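Local coordinates for protein copper-containing nitrite reductase (Hyphomicrobium denitrificans 1NES1, PDB 6TFO) that probably reduces nitrite to nitric oxide with electrons from cytochrome c, using bound copper centres, at residues 147-152 against 332-337; 178-183 against 328-333; 194-199 against 296-301. All blocks are in the same frame, centred on the assembly; numbering follows the deposited sequence.

The contacts form one continuous buried patch, with about 7 Å between the centres of interactions 1 and 2, about 8 Å between those of interactions 1 and 3, and about 12 Å between those of interactions 2 and 3. Strands 293-302 and 328-331, used by interactions 3 and 2, are neighbours in the six-stranded sheet of the last cupredoxin domain; their partners 178-183 and 194-199 belong to the cupredoxin domain before it. Interaction 1 adds the connection arriving from the N-terminal copper domain. In chain order the segments run 147-152, 178-183, 194-199, 296-301, then 328-333 overlapping 332-337, with Asn332 and Gly333 common to interactions 1 and 2. Together they bind three parts of one subunit.

Interaction 1: residues 147-152 against 332-337; sequences DITRDP and NGSVGA
Thr149 and Ser334 meet hydroxyl to hydroxyl, OG1 to OG 2.8 Å apart in a hydrogen bond that either could donate. With chi1 at -67°, OG1 of Thr149 lies beside its own backbone N, and it also comes within 3.0 Å of Asn332 O; its proton may go to either oxygen, and if Ser334 donates to OG1 it can turn to Asn332 O. The methyl of Thr149 turns to Ala337, CG2 to CB 3.5 Å, a tight fit that suits the smallest side chain at the start of helix 337-341. Next to it, Asn332 ND2 gives a fairly straight hydrogen bond, 2.9 Å, to Arg150 O. Ile148 CD1 packs 3.4 Å from Gly333 O, where a beta carbon on Gly333 would clash with that methyl. Two loops thus interlock: the connection from the N-terminal cupredoxin domain and the turn that leaves strand 328-331. The Asn332 amide is held at both ends, since ND2 also bonds to Tyr296 O and OD1 accepts from Met298 N on the adjoining strand. Replacing this asparagine by an alanine is likely to leave Arg150 O, Tyr296 O and Met298 N without their side-chain mates and to open a gap beside the linker. Further out, Asp147 OD1 accepts from Thr149 N, closing an Asx turn, while Asp147 OD2 bonds His342 and Arg150 NE reaches Pro196 O.

Interaction 2: residues 178-183 against 328-333; sequences GQLDDK and YFLFNG
A classic beta bulge, in which Leu180 and Asp181 both face Thr184, brings these two residues up to the ring of Tyr328. Leu180 does most of the touching. Its CG stands anti to the backbone N (chi1 169°), which carries the branched end across to strand 328-331. There CD2 sits over the centre of the Tyr328 ring, 3.6 Å from the centroid and close to the ring normal, in a CH-pi contact. The second methyl takes the neighbouring residue on the same side of the strand: Leu180 CD1 lies 3.6 Å from Leu330 CD1, the two side chains crossing at about a right angle. A leucine suits this place because its fork can give one methyl to an aromatic face and the other to an aliphatic tip.

Asp181 approaches the same ring at its edge, near the ring plane, its OD2 4.5 Å from Tyr328 CE2. A water in that plane joins the polar ends, donating to Asp181 OD2 at 2.9 Å and hydrogen-bonding Tyr328 OH, which also bonds Gln314 NE2. Asp181 OD1 accepts from the next backbone N, that of Asp182, at 2.8 Å, and Gln179 NE2 binds Asp181 O at 2.9 Å, so the bulge is braced from within. The axes of strand segments 178-181 and 328-331 approach to 10.0 Å at 115° and share no sheet. Side-chain packing and a backbone bond from Leu180 to Val335 join them, as expected where two beta-sandwich domains pack in a copper nitrite reductase.

Interaction 3: residues 194-199 against 296-301; sequences KVPGPF and YVMQGE
Tyr296 points its ring away from its own backbone N (chi1 -176°) and so reaches from its strand into the loop 194-199, and Phe199, similarly extended at chi1 -168°, swings its ring to meet it. The tyrosine ring is clasped on both faces. On one, Phe199 makes an edge-to-face pair: its CD2 stands over the centre of the Tyr296 ring, the centroids are 5.0 Å apart and the planes stand at 84°. Phe199 CB rests on that face too, 3.5 Å from Tyr296 CE2. The opposite face takes Pro196, whose CG comes within 3.4 Å of Tyr296 CZ, offset toward the phenolic end. A proline serves well here because its rigid ring holds CG over the tyrosine face in a CH-pi contact, and the cis peptide bond before it turns the loop at this point.

Tyr296 OH donates to Gly197 O at 2.7 Å, coming from above the carbonyl plane, and also bonds the backbone N of Leu279. The buried hydroxyl thus reaches across an inter-domain seam and is held by two backbone groups of the preceding domain: strand 293-302 of the last cupredoxin domain packs against the loop before strand 200-203 and against strand 277-283. At Gly197 a beta carbon would be crowded by Pro198 CD, which suits glycine to the turn.

Met298, two residues along on the same side of the strand, lays its SD 3.5 Å from Pro196 CB and also touches Tyr277 and Leu279. Tyr277 directly follows the copper ligand Met276, and its backbone bonds that of Gly197; the side chain of Met298 is about 8 Å from that of the copper ligand His262.

Interaction 1: residues 147-152 against 332-337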
ATOM      1  N   ASP C 147      -6.065 -36.633 -20.718  1.00 57.36           N
ATOM      2  CA  ASP C 147      -7.495 -36.594 -20.307  1.00 54.09           C
ATOM      3  C   ASP C 147      -7.619 -37.416 -19.021  1.00 52.69           C
ATOM      4  O   ASP C 147      -7.424 -38.636 -19.110  1.00 54.02           O
ATOM      5  CB  ASP C 147      -8.410 -37.108 -21.421  1.00 54.41           C
ATOM      6  CG  ASP C 147      -9.806 -37.472 -20.948  1.00 54.81           C
ATOM      7  OD1 ASP C 147     -10.260 -36.892 -19.951  1.00 53.39           O
ATOM      8  OD2 ASP C 147     -10.421 -38.337 -21.570  1.00 59.24           O
ATOM      9  N   ILE C 148      -7.908 -36.772 -17.879  1.00 53.70           N
ATOM     10  CA  ILE C 148      -8.010 -37.435 -16.539  1.00 50.11           C
ATOM     11  C   ILE C 148      -9.486 -37.615 -16.123  1.00 48.46           C
ATOM     12  O   ILE C 148      -9.749 -38.098 -14.995  1.00 51.77           O
ATOM     13  CB  ILE C 148      -7.181 -36.672 -15.480  1.00 48.02           C
ATOM     14  CG1 ILE C 148      -7.470 -35.167 -15.429  1.00 45.30           C
ATOM     15  CG2 ILE C 148      -5.702 -36.948 -15.693  1.00 47.56           C
ATOM     16  CD1 ILE C 148      -8.827 -34.796 -14.897  1.00 47.34           C
ATOM     17  N   THR C 149     -10.428 -37.256 -16.991  1.00 48.16           N
ATOM     18  CA  THR C 149     -11.880 -37.379 -16.727  1.00 47.85           C
ATOM     19  C   THR C 149     -12.303 -38.848 -16.870  1.00 47.10           C
ATOM     20  O   THR C 149     -12.164 -39.411 -17.980  1.00 50.53           O
ATOM     21  CB  THR C 149     -12.677 -36.460 -17.655  1.00 49.53           C
ATOM     22  OG1 THR C 149     -12.359 -35.120 -17.267  1.00 50.33           O
ATOM     23  CG2 THR C 149     -14.171 -36.703 -17.600  1.00 49.57           C
ATOM     24  N   ARG C 150     -12.806 -39.432 -15.782  1.00 47.06           N
ATOM     25  CA  ARG C 150     -13.561 -40.710 -15.771  1.00 47.65           C
ATOM     26  C   ARG C 150     -14.847 -40.580 -16.595  1.00 48.31           C
ATOM     27  O   ARG C 150     -15.691 -39.727 -16.269  1.00 42.92           O
ATOM     28  CB  ARG C 150     -13.928 -41.074 -14.337  1.00 48.87           C
ATOM     29  CG  ARG C 150     -14.702 -42.382 -14.204  1.00 53.44           C
ATOM     30  CD  ARG C 150     -13.844 -43.586 -14.498  1.00 49.39           C
ATOM     31  NE  ARG C 150     -12.745 -43.697 -13.552  1.00 48.76           N
ATOM     32  CZ  ARG C 150     -11.718 -44.516 -13.697  1.00 47.50           C
ATOM     33  NH1 ARG C 150     -11.641 -45.296 -14.758  1.00 48.27           N
ATOM     34  NH2 ARG C 150     -10.756 -44.541 -12.794  1.00 48.71           N
ATOM     35  N   ASP C 151     -15.022 -41.405 -17.621  1.00 53.15           N
ATOM     36  CA  ASP C 151     -16.320 -41.454 -18.336  1.00 56.38           C
ATOM     37  C   ASP C 151     -17.370 -41.862 -17.305  1.00 56.09           C
ATOM     38  O   ASP C 151     -17.114 -42.742 -16.486  1.00 51.54           O
ATOM     39  CB  ASP C 151     -16.272 -42.378 -19.552  1.00 56.84           C
ATOM     40  CG  ASP C 151     -17.474 -42.144 -20.442  1.00 63.84           C
ATOM     41  OD1 ASP C 151     -18.560 -42.687 -20.125  1.00 62.34           O
ATOM     42  OD2 ASP C 151     -17.341 -41.339 -21.387  1.00 64.47           O
ATOM     43  N   PRO C 152     -18.565 -41.232 -17.265  1.00 53.27           N
ATOM     44  CA  PRO C 152     -19.572 -41.596 -16.263  1.00 54.20           C
ATOM     45  C   PRO C 152     -20.199 -42.988 -16.499  1.00 51.24           C
ATOM     46  O   PRO C 152     -20.799 -43.525 -15.597  1.00 49.35           O
ATOM     47  CB  PRO C 152     -20.587 -40.453 -16.386  1.00 55.57           C
ATOM     48  CG  PRO C 152     -20.490 -40.036 -17.836  1.00 57.66           C
ATOM     49  CD  PRO C 152     -19.019 -40.168 -18.166  1.00 54.80           C
ATOM     50  N   ASN C 332     -16.095 -35.221 -12.147  1.00 51.95           N
ATOM     51  CA  ASN C 332     -15.187 -36.196 -12.804  1.00 49.54           C
ATOM     52  C   ASN C 332     -13.990 -35.425 -13.371  1.00 49.97           C
ATOM     53  O   ASN C 332     -13.625 -35.650 -14.546  1.00 50.65           O
ATOM     54  CB  ASN C 332     -15.915 -37.023 -13.873  1.00 50.48           C
ATOM     55  CG  ASN C 332     -17.005 -37.928 -13.328  1.00 49.02           C
ATOM     56  OD1 ASN C 332     -17.515 -37.724 -12.229  1.00 46.21           O
ATOM     57  ND2 ASN C 332     -17.382 -38.937 -14.089  1.00 40.56           N
ATOM     58  N   GLY C 333     -13.434 -34.514 -12.576  1.00 46.94           N
ATOM     59  CA  GLY C 333     -12.012 -34.130 -12.682  1.00 52.03           C
ATOM     60  C   GLY C 333     -11.703 -32.895 -13.513  1.00 46.80           C
ATOM     61  O   GLY C 333     -10.596 -32.377 -13.348  1.00 48.50           O
ATOM     62  N   SER C 334     -12.589 -32.432 -14.390  1.00 43.96           N
ATOM     63  CA  SER C 334     -12.231 -31.388 -15.380  1.00 47.19           C
ATOM     64  C   SER C 334     -13.435 -30.506 -15.712  1.00 48.66           C
ATOM     65  O   SER C 334     -14.582 -30.945 -15.545  1.00 40.09           O
ATOM     66  CB  SER C 334     -11.634 -31.995 -16.635  1.00 49.48           C
ATOM     67  OG  SER C 334     -12.650 -32.365 -17.559  1.00 45.49           O
ATOM     68  N   VAL C 335     -13.156 -29.280 -16.153  1.00 48.57           N
ATOM     69  CA  VAL C 335     -14.174 -28.394 -16.774  1.00 51.57           C
ATOM     70  C   VAL C 335     -14.519 -29.035 -18.118  1.00 51.99           C
ATOM     71  O   VAL C 335     -13.581 -29.435 -18.833  1.00 56.36           O
ATOM     72  CB  VAL C 335     -13.678 -26.945 -16.924  1.00 49.79           C
ATOM     73  CG1 VAL C 335     -14.765 -26.040 -17.480  1.00 46.90           C
ATOM     74  CG2 VAL C 335     -13.145 -26.393 -15.606  1.00 50.23           C
ATOM     75  N   GLY C 336     -15.813 -29.200 -18.381  1.00 48.21           N
ATOM     76  CA  GLY C 336     -16.347 -29.856 -19.583  1.00 46.66           C
ATOM     77  C   GLY C 336     -16.363 -31.379 -19.489  1.00 47.71           C
ATOM     78  O   GLY C 336     -16.791 -32.019 -20.478  1.00 49.19           O
ATOM     79  N   ALA C 337     -15.916 -31.962 -18.374  1.00 44.35           N
ATOM     80  CA  ALA C 337     -15.899 -33.425 -18.138  1.00 45.22           C
ATOM     81  C   ALA C 337     -17.206 -34.060 -18.632  1.00 45.71           C
ATOM     82  O   ALA C 337     -17.129 -34.968 -19.455  1.00 46.96           O
ATOM     83  CB  ALA C 337     -15.683 -33.711 -16.679  1.00 46.40           C
TER

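Interaction 2: residues 178-183 against 328-333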
ATOM      1  N   GLY C 178      -2.915 -33.102 -16.008  1.00 47.60           N
ATOM      2  CA  GLY C 178      -4.225 -33.340 -16.633  1.00 49.14           C
ATOM      3  C   GLY C 178      -4.784 -32.066 -17.205  1.00 45.41           C
ATOM      4  O   GLY C 178      -4.347 -30.993 -16.769  1.00 49.89           O
ATOM      5  N   GLN C 179      -5.676 -32.185 -18.186  1.00 43.14           N
ATOM      6  CA  GLN C 179      -6.366 -31.043 -18.823  1.00 47.72           C
ATOM      7  C   GLN C 179      -7.532 -30.621 -17.914  1.00 48.48           C
ATOM      8  O   GLN C 179      -8.607 -31.247 -17.980  1.00 49.15           O
ATOM      9  CB  GLN C 179      -6.785 -31.462 -20.234  1.00 47.83           C
ATOM     10  CG  GLN C 179      -7.048 -30.295 -21.166  1.00 48.05           C
ATOM     11  CD  GLN C 179      -5.763 -29.617 -21.585  1.00 51.69           C
ATOM     12  OE1 GLN C 179      -4.724 -30.261 -21.781  1.00 53.47           O
ATOM     13  NE2 GLN C 179      -5.812 -28.301 -21.717  1.00 47.22           N
ATOM     14  N   LEU C 180      -7.296 -29.623 -17.055  1.00 45.92           N
ATOM     15  CA  LEU C 180      -8.283 -29.074 -16.085  1.00 43.71           C
ATOM     16  C   LEU C 180      -9.363 -28.305 -16.857  1.00 47.70           C
ATOM     17  O   LEU C 180     -10.549 -28.427 -16.514  1.00 48.33           O
ATOM     18  CB  LEU C 180      -7.550 -28.180 -15.081  1.00 42.79           C
ATOM     19  CG  LEU C 180      -8.412 -27.313 -14.158  1.00 43.78           C
ATOM     20  CD1 LEU C 180      -9.414 -28.158 -13.386  1.00 45.89           C
ATOM     21  CD2 LEU C 180      -7.539 -26.536 -13.180  1.00 40.86           C
ATOM     22  N   ASP C 181      -8.969 -27.546 -17.874  1.00 47.56           N
ATOM     23  CA  ASP C 181      -9.898 -26.775 -18.742  1.00 48.27           C
ATOM     24  C   ASP C 181      -9.267 -26.741 -20.133  1.00 52.02           C
ATOM     25  O   ASP C 181      -8.149 -27.273 -20.280  1.00 55.56           O
ATOM     26  CB  ASP C 181     -10.167 -25.399 -18.113  1.00 51.67           C
ATOM     27  CG  ASP C 181     -11.425 -24.659 -18.537  1.00 46.70           C
ATOM     28  OD1 ASP C 181     -11.981 -24.989 -19.605  1.00 49.02           O
ATOM     29  OD2 ASP C 181     -11.830 -23.741 -17.780  1.00 42.53           O
ATOM     30  N   ASP C 182      -9.964 -26.140 -21.095  1.00 52.16           N
ATOM     31  CA  ASP C 182      -9.651 -25.972 -22.534  1.00 55.41           C
ATOM     32  C   ASP C 182      -8.159 -25.653 -22.795  1.00 59.60           C
ATOM     33  O   ASP C 182      -7.559 -26.264 -23.721  1.00 58.71           O
ATOM     34  CB  ASP C 182     -10.593 -24.868 -23.017  1.00 59.92           C
ATOM     35  CG  ASP C 182     -10.889 -24.839 -24.498  1.00 68.21           C
ATOM     36  OD1 ASP C 182     -10.695 -25.870 -25.176  1.00 71.95           O
ATOM     37  OD2 ASP C 182     -11.294 -23.765 -24.958  1.00 74.23           O
ATOM     38  N   LYS C 183      -7.589 -24.689 -22.062  1.00 60.31           N
ATOM     39  CA  LYS C 183      -6.191 -24.187 -22.252  1.00 59.78           C
ATOM     40  C   LYS C 183      -5.453 -24.134 -20.911  1.00 56.08           C
ATOM     41  O   LYS C 183      -4.482 -23.347 -20.778  1.00 52.17           O
ATOM     42  CB  LYS C 183      -6.175 -22.769 -22.827  1.00 67.88           C
ATOM     43  CG  LYS C 183      -6.881 -22.572 -24.162  1.00 77.61           C
ATOM     44  CD  LYS C 183      -7.165 -21.106 -24.453  1.00 82.19           C
ATOM     45  CE  LYS C 183      -7.997 -20.902 -25.701  1.00 84.68           C
ATOM     46  NZ  LYS C 183      -7.697 -19.593 -26.322  1.00 86.18           N
ATOM     47  N   TYR C 328     -12.066 -24.048  -8.638  1.00 42.29           N
ATOM     48  CA  TYR C 328     -12.725 -25.048  -9.515  1.00 47.77           C
ATOM     49  C   TYR C 328     -13.629 -25.962  -8.677  1.00 46.25           C
ATOM     50  O   TYR C 328     -13.180 -26.497  -7.643  1.00 42.97           O
ATOM     51  CB  TYR C 328     -11.678 -25.834 -10.301  1.00 47.65           C
ATOM     52  CG  TYR C 328     -10.892 -25.001 -11.285  1.00 44.28           C
ATOM     53  CD1 TYR C 328      -9.826 -24.213 -10.871  1.00 40.49           C
ATOM     54  CD2 TYR C 328     -11.206 -25.021 -12.633  1.00 43.95           C
ATOM     55  CE1 TYR C 328      -9.099 -23.459 -11.773  1.00 41.91           C
ATOM     56  CE2 TYR C 328     -10.490 -24.271 -13.553  1.00 43.63           C
ATOM     57  CZ  TYR C 328      -9.441 -23.480 -13.118  1.00 43.56           C
ATOM     58  OH  TYR C 328      -8.719 -22.753 -14.016  1.00 48.62           O
ATOM     59  N   PHE C 329     -14.892 -26.076  -9.108  1.00 43.79           N
ATOM     60  CA  PHE C 329     -15.883 -27.093  -8.673  1.00 42.67           C
ATOM     61  C   PHE C 329     -16.129 -28.017  -9.869  1.00 39.39           C
ATOM     62  O   PHE C 329     -16.637 -27.500 -10.902  1.00 38.65           O
ATOM     63  CB  PHE C 329     -17.177 -26.405  -8.243  1.00 42.13           C
ATOM     64  CG  PHE C 329     -17.155 -25.846  -6.850  1.00 43.68           C
ATOM     65  CD1 PHE C 329     -17.403 -26.658  -5.759  1.00 42.73           C
ATOM     66  CD2 PHE C 329     -16.866 -24.513  -6.627  1.00 45.33           C
ATOM     67  CE1 PHE C 329     -17.388 -26.137  -4.472  1.00 44.24           C
ATOM     68  CE2 PHE C 329     -16.841 -24.001  -5.340  1.00 45.02           C
ATOM     69  CZ  PHE C 329     -17.109 -24.814  -4.269  1.00 40.03           C
ATOM     70  N   LEU C 330     -15.781 -29.300  -9.755  1.00 34.89           N
ATOM     71  CA  LEU C 330     -15.730 -30.216 -10.928  1.00 40.39           C
ATOM     72  C   LEU C 330     -16.521 -31.517 -10.715  1.00 42.79           C
ATOM     73  O   LEU C 330     -16.452 -32.119  -9.605  1.00 44.15           O
ATOM     74  CB  LEU C 330     -14.263 -30.540 -11.226  1.00 41.48           C
ATOM     75  CG  LEU C 330     -13.343 -29.332 -11.379  1.00 40.33           C
ATOM     76  CD1 LEU C 330     -11.897 -29.785 -11.332  1.00 40.62           C
ATOM     77  CD2 LEU C 330     -13.654 -28.565 -12.655  1.00 39.41           C
ATOM     78  N   PHE C 331     -17.200 -31.957 -11.781  1.00 45.04           N
ATOM     79  CA  PHE C 331     -17.668 -33.358 -11.963  1.00 44.78           C
ATOM     80  C   PHE C 331     -16.589 -34.124 -12.726  1.00 45.72           C
ATOM     81  O   PHE C 331     -16.218 -33.677 -13.806  1.00 45.06           O
ATOM     82  CB  PHE C 331     -18.989 -33.422 -12.732  1.00 40.38           C
ATOM     83  CG  PHE C 331     -20.187 -32.855 -12.012  1.00 36.92           C
ATOM     84  CD1 PHE C 331     -20.420 -33.143 -10.676  1.00 36.65           C
ATOM     85  CD2 PHE C 331     -21.103 -32.058 -12.681  1.00 38.17           C
ATOM     86  CE1 PHE C 331     -21.524 -32.622 -10.021  1.00 35.18           C
ATOM     87  CE2 PHE C 331     -22.221 -31.548 -12.028  1.00 35.19           C
ATOM     88  CZ  PHE C 331     -22.419 -31.817 -10.699  1.00 36.95           C
ATOM     89  N   ASN C 332     -16.095 -35.221 -12.147  1.00 51.95           N
ATOM     90  CA  ASN C 332     -15.187 -36.196 -12.804  1.00 49.54           C
ATOM     91  C   ASN C 332     -13.990 -35.425 -13.371  1.00 49.97           C
ATOM     92  O   ASN C 332     -13.625 -35.650 -14.546  1.00 50.65           O
ATOM     93  CB  ASN C 332     -15.915 -37.023 -13.873  1.00 50.48           C
ATOM     94  CG  ASN C 332     -17.005 -37.928 -13.328  1.00 49.02           C
ATOM     95  OD1 ASN C 332     -17.515 -37.724 -12.229  1.00 46.21           O
ATOM     96  ND2 ASN C 332     -17.382 -38.937 -14.089  1.00 40.56           N
ATOM     97  N   GLY C 333     -13.434 -34.514 -12.576  1.00 46.94           N
ATOM     98  CA  GLY C 333     -12.012 -34.130 -12.682  1.00 52.03           C
ATOM     99  C   GLY C 333     -11.703 -32.895 -13.513  1.00 46.80           C
ATOM    100  O   GLY C 333     -10.596 -32.377 -13.348  1.00 48.50           O
TER
HETATM  101  O   HOH W   1      -9.699 -22.424 -16.331  1.00 47.01           O

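Interaction 3: residues 194-199 against 296-301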
ATOM      1  N   LYS C 194      -7.151 -41.374 -13.509  1.00 54.93           N
ATOM      2  CA  LYS C 194      -8.465 -40.736 -13.796  1.00 49.09           C
ATOM      3  C   LYS C 194      -9.158 -40.287 -12.502  1.00 43.06           C
ATOM      4  O   LYS C 194      -8.793 -40.760 -11.410  1.00 35.69           O
ATOM      5  CB  LYS C 194      -9.321 -41.694 -14.625  1.00 53.46           C
ATOM      6  CG  LYS C 194      -9.291 -41.446 -16.122  1.00 55.45           C
ATOM      7  CD  LYS C 194      -9.179 -42.706 -16.951  1.00 62.54           C
ATOM      8  CE  LYS C 194      -9.770 -42.562 -18.345  1.00 69.41           C
ATOM      9  NZ  LYS C 194      -9.618 -41.185 -18.894  1.00 68.53           N
ATOM     10  N   VAL C 195     -10.112 -39.364 -12.638  1.00 38.04           N
ATOM     11  CA  VAL C 195     -10.846 -38.742 -11.499  1.00 40.20           C
ATOM     12  C   VAL C 195     -12.325 -38.770 -11.850  1.00 42.63           C
ATOM     13  O   VAL C 195     -12.705 -38.200 -12.868  1.00 49.03           O
ATOM     14  CB  VAL C 195     -10.382 -37.298 -11.215  1.00 40.71           C
ATOM     15  CG1 VAL C 195     -11.146 -36.662 -10.061  1.00 44.77           C
ATOM     16  CG2 VAL C 195      -8.897 -37.239 -10.947  1.00 39.27           C
ATOM     17  N   PRO C 196     -13.184 -39.453 -11.058  1.00 38.77           N
ATOM     18  CA  PRO C 196     -12.747 -40.246  -9.905  1.00 42.32           C
ATOM     19  C   PRO C 196     -12.021 -41.549 -10.273  1.00 39.91           C
ATOM     20  O   PRO C 196     -11.990 -41.907 -11.427  1.00 38.25           O
ATOM     21  CB  PRO C 196     -14.065 -40.597  -9.197  1.00 44.72           C
ATOM     22  CG  PRO C 196     -15.079 -40.620 -10.329  1.00 44.16           C
ATOM     23  CD  PRO C 196     -14.642 -39.477 -11.225  1.00 42.69           C
ATOM     24  N   GLY C 197     -11.464 -42.221  -9.265  1.00 42.42           N
ATOM     25  CA  GLY C 197     -10.807 -43.536  -9.386  1.00 46.17           C
ATOM     26  C   GLY C 197     -11.774 -44.612  -9.886  1.00 48.94           C
ATOM     27  O   GLY C 197     -12.952 -44.342 -10.128  1.00 43.90           O
ATOM     28  N   PRO C 198     -11.295 -45.857 -10.109  1.00 49.27           N
ATOM     29  CA  PRO C 198     -12.162 -46.932 -10.587  1.00 51.22           C
ATOM     30  C   PRO C 198     -13.374 -47.114  -9.670  1.00 46.95           C
ATOM     31  O   PRO C 198     -13.207 -46.968  -8.475  1.00 52.04           O
ATOM     32  CB  PRO C 198     -11.241 -48.161 -10.573  1.00 51.11           C
ATOM     33  CG  PRO C 198      -9.865 -47.566 -10.776  1.00 53.69           C
ATOM     34  CD  PRO C 198      -9.896 -46.285  -9.971  1.00 49.13           C
ATOM     35  N   PHE C 199     -14.550 -47.367 -10.254  1.00 48.51           N
ATOM     36  CA  PHE C 199     -15.775 -47.808  -9.535  1.00 52.65           C
ATOM     37  C   PHE C 199     -15.585 -49.271  -9.093  1.00 46.43           C
ATOM     38  O   PHE C 199     -15.475 -50.154  -9.938  1.00 44.72           O
ATOM     39  CB  PHE C 199     -17.022 -47.636 -10.411  1.00 57.16           C
ATOM     40  CG  PHE C 199     -18.330 -47.797  -9.680  1.00 57.09           C
ATOM     41  CD1 PHE C 199     -18.823 -49.059  -9.370  1.00 54.65           C
ATOM     42  CD2 PHE C 199     -19.069 -46.683  -9.307  1.00 57.68           C
ATOM     43  CE1 PHE C 199     -20.029 -49.198  -8.699  1.00 56.40           C
ATOM     44  CE2 PHE C 199     -20.274 -46.826  -8.636  1.00 61.41           C
ATOM     45  CZ  PHE C 199     -20.752 -48.081  -8.334  1.00 58.25           C
ATOM     46  N   TYR C 296     -21.695 -43.142 -13.084  1.00 49.27           N
ATOM     47  CA  TYR C 296     -20.676 -42.854 -12.044  1.00 47.64           C
ATOM     48  C   TYR C 296     -20.301 -41.366 -12.107  1.00 46.97           C
ATOM     49  O   TYR C 296     -19.692 -40.937 -13.102  1.00 47.20           O
ATOM     50  CB  TYR C 296     -19.469 -43.738 -12.329  1.00 46.45           C
ATOM     51  CG  TYR C 296     -18.339 -43.682 -11.341  1.00 43.38           C
ATOM     52  CD1 TYR C 296     -18.484 -43.167 -10.064  1.00 42.40           C
ATOM     53  CD2 TYR C 296     -17.126 -44.243 -11.678  1.00 38.83           C
ATOM     54  CE1 TYR C 296     -17.437 -43.195  -9.161  1.00 41.38           C
ATOM     55  CE2 TYR C 296     -16.077 -44.288 -10.787  1.00 39.54           C
ATOM     56  CZ  TYR C 296     -16.226 -43.758  -9.525  1.00 41.26           C
ATOM     57  OH  TYR C 296     -15.160 -43.803  -8.671  1.00 45.41           O
ATOM     58  N   VAL C 297     -20.702 -40.590 -11.101  1.00 44.27           N
ATOM     59  CA  VAL C 297     -20.408 -39.134 -11.009  1.00 42.60           C
ATOM     60  C   VAL C 297     -19.889 -38.802  -9.600  1.00 46.22           C
ATOM     61  O   VAL C 297     -20.517 -39.218  -8.605  1.00 41.94           O
ATOM     62  CB  VAL C 297     -21.629 -38.283 -11.393  1.00 42.14           C
ATOM     63  CG1 VAL C 297     -21.341 -36.801 -11.208  1.00 41.18           C
ATOM     64  CG2 VAL C 297     -22.086 -38.565 -12.818  1.00 41.52           C
ATOM     65  N   MET C 298     -18.774 -38.064  -9.528  1.00 45.00           N
ATOM     66  CA  MET C 298     -18.210 -37.559  -8.257  1.00 41.82           C
ATOM     67  C   MET C 298     -17.855 -36.073  -8.399  1.00 45.11           C
ATOM     68  O   MET C 298     -17.361 -35.662  -9.471  1.00 41.39           O
ATOM     69  CB  MET C 298     -16.986 -38.369  -7.829  1.00 41.71           C
ATOM     70  CG  MET C 298     -17.335 -39.768  -7.387  1.00 40.22           C
ATOM     71  SD  MET C 298     -16.085 -40.522  -6.313  1.00 40.66           S
ATOM     72  CE  MET C 298     -16.611 -39.966  -4.693  1.00 40.38           C
ATOM     73  N   GLN C 299     -18.151 -35.290  -7.355  1.00 43.33           N
ATOM     74  CA  GLN C 299     -17.916 -33.826  -7.311  1.00 42.02           C
ATOM     75  C   GLN C 299     -16.710 -33.577  -6.415  1.00 40.42           C
ATOM     76  O   GLN C 299     -16.606 -34.196  -5.341  1.00 42.25           O
ATOM     77  CB  GLN C 299     -19.156 -33.082  -6.804  1.00 42.88           C
ATOM     78  CG  GLN C 299     -18.936 -31.612  -6.516  1.00 39.14           C
ATOM     79  CD  GLN C 299     -20.223 -30.956  -6.103  1.00 40.93           C
ATOM     80  OE1 GLN C 299     -21.294 -31.270  -6.632  1.00 40.48           O
ATOM     81  NE2 GLN C 299     -20.119 -30.044  -5.145  1.00 38.30           N
ATOM     82  N   GLY C 300     -15.848 -32.663  -6.837  1.00 43.83           N
ATOM     83  CA  GLY C 300     -14.743 -32.192  -5.989  1.00 44.58           C
ATOM     84  C   GLY C 300     -14.343 -30.782  -6.338  1.00 42.82           C
ATOM     85  O   GLY C 300     -14.890 -30.213  -7.320  1.00 34.49           O
ATOM     86  N   GLU C 301     -13.415 -30.251  -5.550  1.00 44.50           N
ATOM     87  CA  GLU C 301     -12.917 -28.862  -5.671  1.00 45.67           C
ATOM     88  C   GLU C 301     -11.406 -28.883  -5.952  1.00 44.66           C
ATOM     89  O   GLU C 301     -10.698 -29.794  -5.491  1.00 44.79           O
ATOM     90  CB  GLU C 301     -13.228 -28.053  -4.402  1.00 49.19           C
ATOM     91  CG  GLU C 301     -14.595 -28.300  -3.765  1.00 46.95           C
ATOM     92  CD  GLU C 301     -14.581 -29.070  -2.456  1.00 46.63           C
ATOM     93  OE1 GLU C 301     -13.581 -28.955  -1.700  1.00 51.70           O
ATOM     94  OE2 GLU C 301     -15.578 -29.761  -2.166  1.00 46.33           O
TER